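Local coordinates for axin interactor, dorsalization-associated protein (Danio rerio, PDB 2QZQ) that acts as a ventralizing factor in the embryo and inhibits axin-mediated JNK activation by binding axin and disrupting its homodimerization, at residues 74-77 with 78-81. Sequence-based numbering, arbitrary orientation.
Sequences QRHL and EKLP
R75 lays its aliphatic chain over K79 and L80, its CD 3.8 Å from CB of K79 and equally close to CD2 of L80. CG stands anti to the backbone N (chi1 -158°), and a bend at chi3 then swings the guanidinium so that one face meets the L80 methyl. R75 NH1 donates to K79 O at 3.1 Å; the oxygen lies in the guanidinium plane, although the donor sits well above the carbonyl plane. Arginine suits this place because it combines a long apolar stem with several donors: NH2 hydrogen-bonds L48 O in the loop between strands 34-41 and 52-53. The backbone beneath is a short 3-10 segment (77-79) between strands 64-72 and 85-94 of this C-terminal, Aida-type C2 domain, held by two successive bonds, K79 N to H76 O (3.0 Å) and L80 N to L77 O (3.1 Å). L77 CD2 and L80 CD1 meet at 4.0 Å, and L77 also packs its apolar chain on L16 of strand 15-24. K79, long and extended, carries its ammonium past H76 to a salt bridge with E10. Histidine offers ND1 to a water at its ring edge, in plane, which also accepts from H76 N and, weakly, K79 NZ.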
ATOM      1  N   GLN A  74       4.668   7.918  -8.004  1.00 22.51           N
ATOM      2  CA  GLN A  74       5.742   8.419  -8.853  1.00 23.13           C
ATOM      3  C   GLN A  74       5.399   8.440 -10.337  1.00 23.11           C
ATOM      4  O   GLN A  74       6.212   8.099 -11.190  1.00 23.45           O
ATOM      5  CB  GLN A  74       7.017   7.609  -8.598  1.00 23.48           C
ATOM      6  CG  GLN A  74       7.534   7.784  -7.175  1.00 22.79           C
ATOM      7  CD  GLN A  74       8.025   9.198  -6.916  1.00 23.58           C
ATOM      8  OE1 GLN A  74       8.920   9.683  -7.617  1.00 27.10           O
ATOM      9  NE2 GLN A  74       7.463   9.856  -5.916  1.00 20.12           N
ATOM     10  N   ARG A  75       4.174   8.846 -10.641  1.00 23.75           N
ATOM     11  CA  ARG A  75       3.810   9.167 -12.015  1.00 24.29           C
ATOM     12  C   ARG A  75       2.541   9.999 -12.006  1.00 23.87           C
ATOM     13  O   ARG A  75       1.605   9.718 -11.252  1.00 22.90           O
ATOM     14  CB  ARG A  75       3.630   7.913 -12.886  1.00 24.55           C
ATOM     15  CG  ARG A  75       3.786   8.206 -14.381  1.00 26.35           C
ATOM     16  CD  ARG A  75       3.334   7.036 -15.283  1.00 26.64           C
ATOM     17  NE  ARG A  75       4.347   5.982 -15.354  1.00 29.38           N
ATOM     18  CZ  ARG A  75       4.357   4.988 -16.241  1.00 30.97           C
ATOM     19  NH1 ARG A  75       3.409   4.893 -17.165  1.00 29.85           N
ATOM     20  NH2 ARG A  75       5.328   4.081 -16.206  1.00 28.74           N
ATOM     21  N   HIS A  76       2.512  11.024 -12.850  1.00 22.91           N
ATOM     22  CA  HIS A  76       1.266  11.775 -13.078  1.00 23.64           C
ATOM     23  C   HIS A  76       0.160  10.822 -13.516  1.00 22.74           C
ATOM     24  O   HIS A  76       0.358   9.970 -14.380  1.00 23.78           O
ATOM     25  CB  HIS A  76       1.497  12.931 -14.080  1.00 23.42           C
ATOM     26  CG  HIS A  76       2.483  13.946 -13.587  1.00 24.39           C
ATOM     27  ND1 HIS A  76       3.843  13.808 -13.768  1.00 26.30           N
ATOM     28  CD2 HIS A  76       2.312  15.086 -12.879  1.00 24.43           C
ATOM     29  CE1 HIS A  76       4.466  14.830 -13.207  1.00 25.88           C
ATOM     30  NE2 HIS A  76       3.559  15.619 -12.656  1.00 25.88           N
ATOM     31  N   LEU A  77      -0.999  10.940 -12.879  1.00 24.09           N
ATOM     32  CA  LEU A  77      -2.096   9.968 -13.066  1.00 23.93           C
ATOM     33  C   LEU A  77      -2.499   9.738 -14.519  1.00 24.15           C
ATOM     34  O   LEU A  77      -2.724   8.605 -14.915  1.00 23.85           O
ATOM     35  CB  LEU A  77      -3.324  10.345 -12.224  1.00 23.88           C
ATOM     36  CG  LEU A  77      -3.177  10.354 -10.706  1.00 25.03           C
ATOM     37  CD1 LEU A  77      -4.496  10.715 -10.036  1.00 21.93           C
ATOM     38  CD2 LEU A  77      -2.615   9.005 -10.198  1.00 23.07           C
ATOM     39  N   GLU A  78      -2.555  10.810 -15.317  1.00 24.64           N
ATOM     40  CA  GLU A  78      -2.983  10.729 -16.723  1.00 24.80           C
ATOM     41  C   GLU A  78      -2.029   9.919 -17.604  1.00 25.27           C
ATOM     42  O   GLU A  78      -2.385   9.512 -18.725  1.00 24.59           O
ATOM     43  CB  GLU A  78      -3.210  12.146 -17.295  1.00 25.23           C
ATOM     44  CG  GLU A  78      -4.326  12.937 -16.595  1.00 25.07           C
ATOM     45  CD  GLU A  78      -3.862  13.659 -15.347  1.00 25.17           C
ATOM     46  OE1 GLU A  78      -2.678  13.516 -14.996  1.00 27.73           O
ATOM     47  OE2 GLU A  78      -4.659  14.386 -14.713  1.00 25.32           O
ATOM     48  N   LYS A  79      -0.832   9.644 -17.079  1.00 25.70           N
ATOM     49  CA  LYS A  79       0.193   8.879 -17.801  1.00 26.67           C
ATOM     50  C   LYS A  79       0.248   7.398 -17.436  1.00 26.29           C
ATOM     51  O   LYS A  79       0.985   6.605 -18.071  1.00 26.74           O
ATOM     52  CB  LYS A  79       1.564   9.516 -17.599  1.00 26.97           C
ATOM     53  CG  LYS A  79       1.693  10.890 -18.214  1.00 29.37           C
ATOM     54  CD  LYS A  79       3.011  11.517 -17.823  1.00 33.61           C
ATOM     55  CE  LYS A  79       3.066  12.993 -18.168  1.00 34.80           C
ATOM     56  NZ  LYS A  79       4.185  13.618 -17.426  1.00 37.30           N
ATOM     57  N   LEU A  80      -0.526   7.019 -16.419  1.00 26.21           N
ATOM     58  CA  LEU A  80      -0.685   5.617 -16.045  1.00 25.94           C
ATOM     59  C   LEU A  80      -1.621   4.889 -17.014  1.00 27.02           C
ATOM     60  O   LEU A  80      -2.658   5.452 -17.427  1.00 27.18           O
ATOM     61  CB  LEU A  80      -1.152   5.491 -14.575  1.00 25.48           C
ATOM     62  CG  LEU A  80      -0.081   5.800 -13.509  1.00 23.52           C
ATOM     63  CD1 LEU A  80      -0.693   6.038 -12.146  1.00 21.92           C
ATOM     64  CD2 LEU A  80       1.010   4.701 -13.422  1.00 21.26           C
ATOM     65  N   PRO A  81      -1.255   3.652 -17.400  1.00 27.26           N
ATOM     66  CA  PRO A  81      -2.092   2.862 -18.310  1.00 28.21           C
ATOM     67  C   PRO A  81      -3.359   2.371 -17.607  1.00 29.26           C
ATOM     68  O   PRO A  81      -3.362   2.228 -16.377  1.00 28.98           O
ATOM     69  CB  PRO A  81      -1.181   1.689 -18.711  1.00 28.48           C
ATOM     70  CG  PRO A  81      -0.195   1.545 -17.592  1.00 27.25           C
ATOM     71  CD  PRO A  81      -0.026   2.933 -16.992  1.00 27.11           C
TER
HETATM   72  O   HOH W   1       4.910  11.591 -14.714  1.00 40.74           O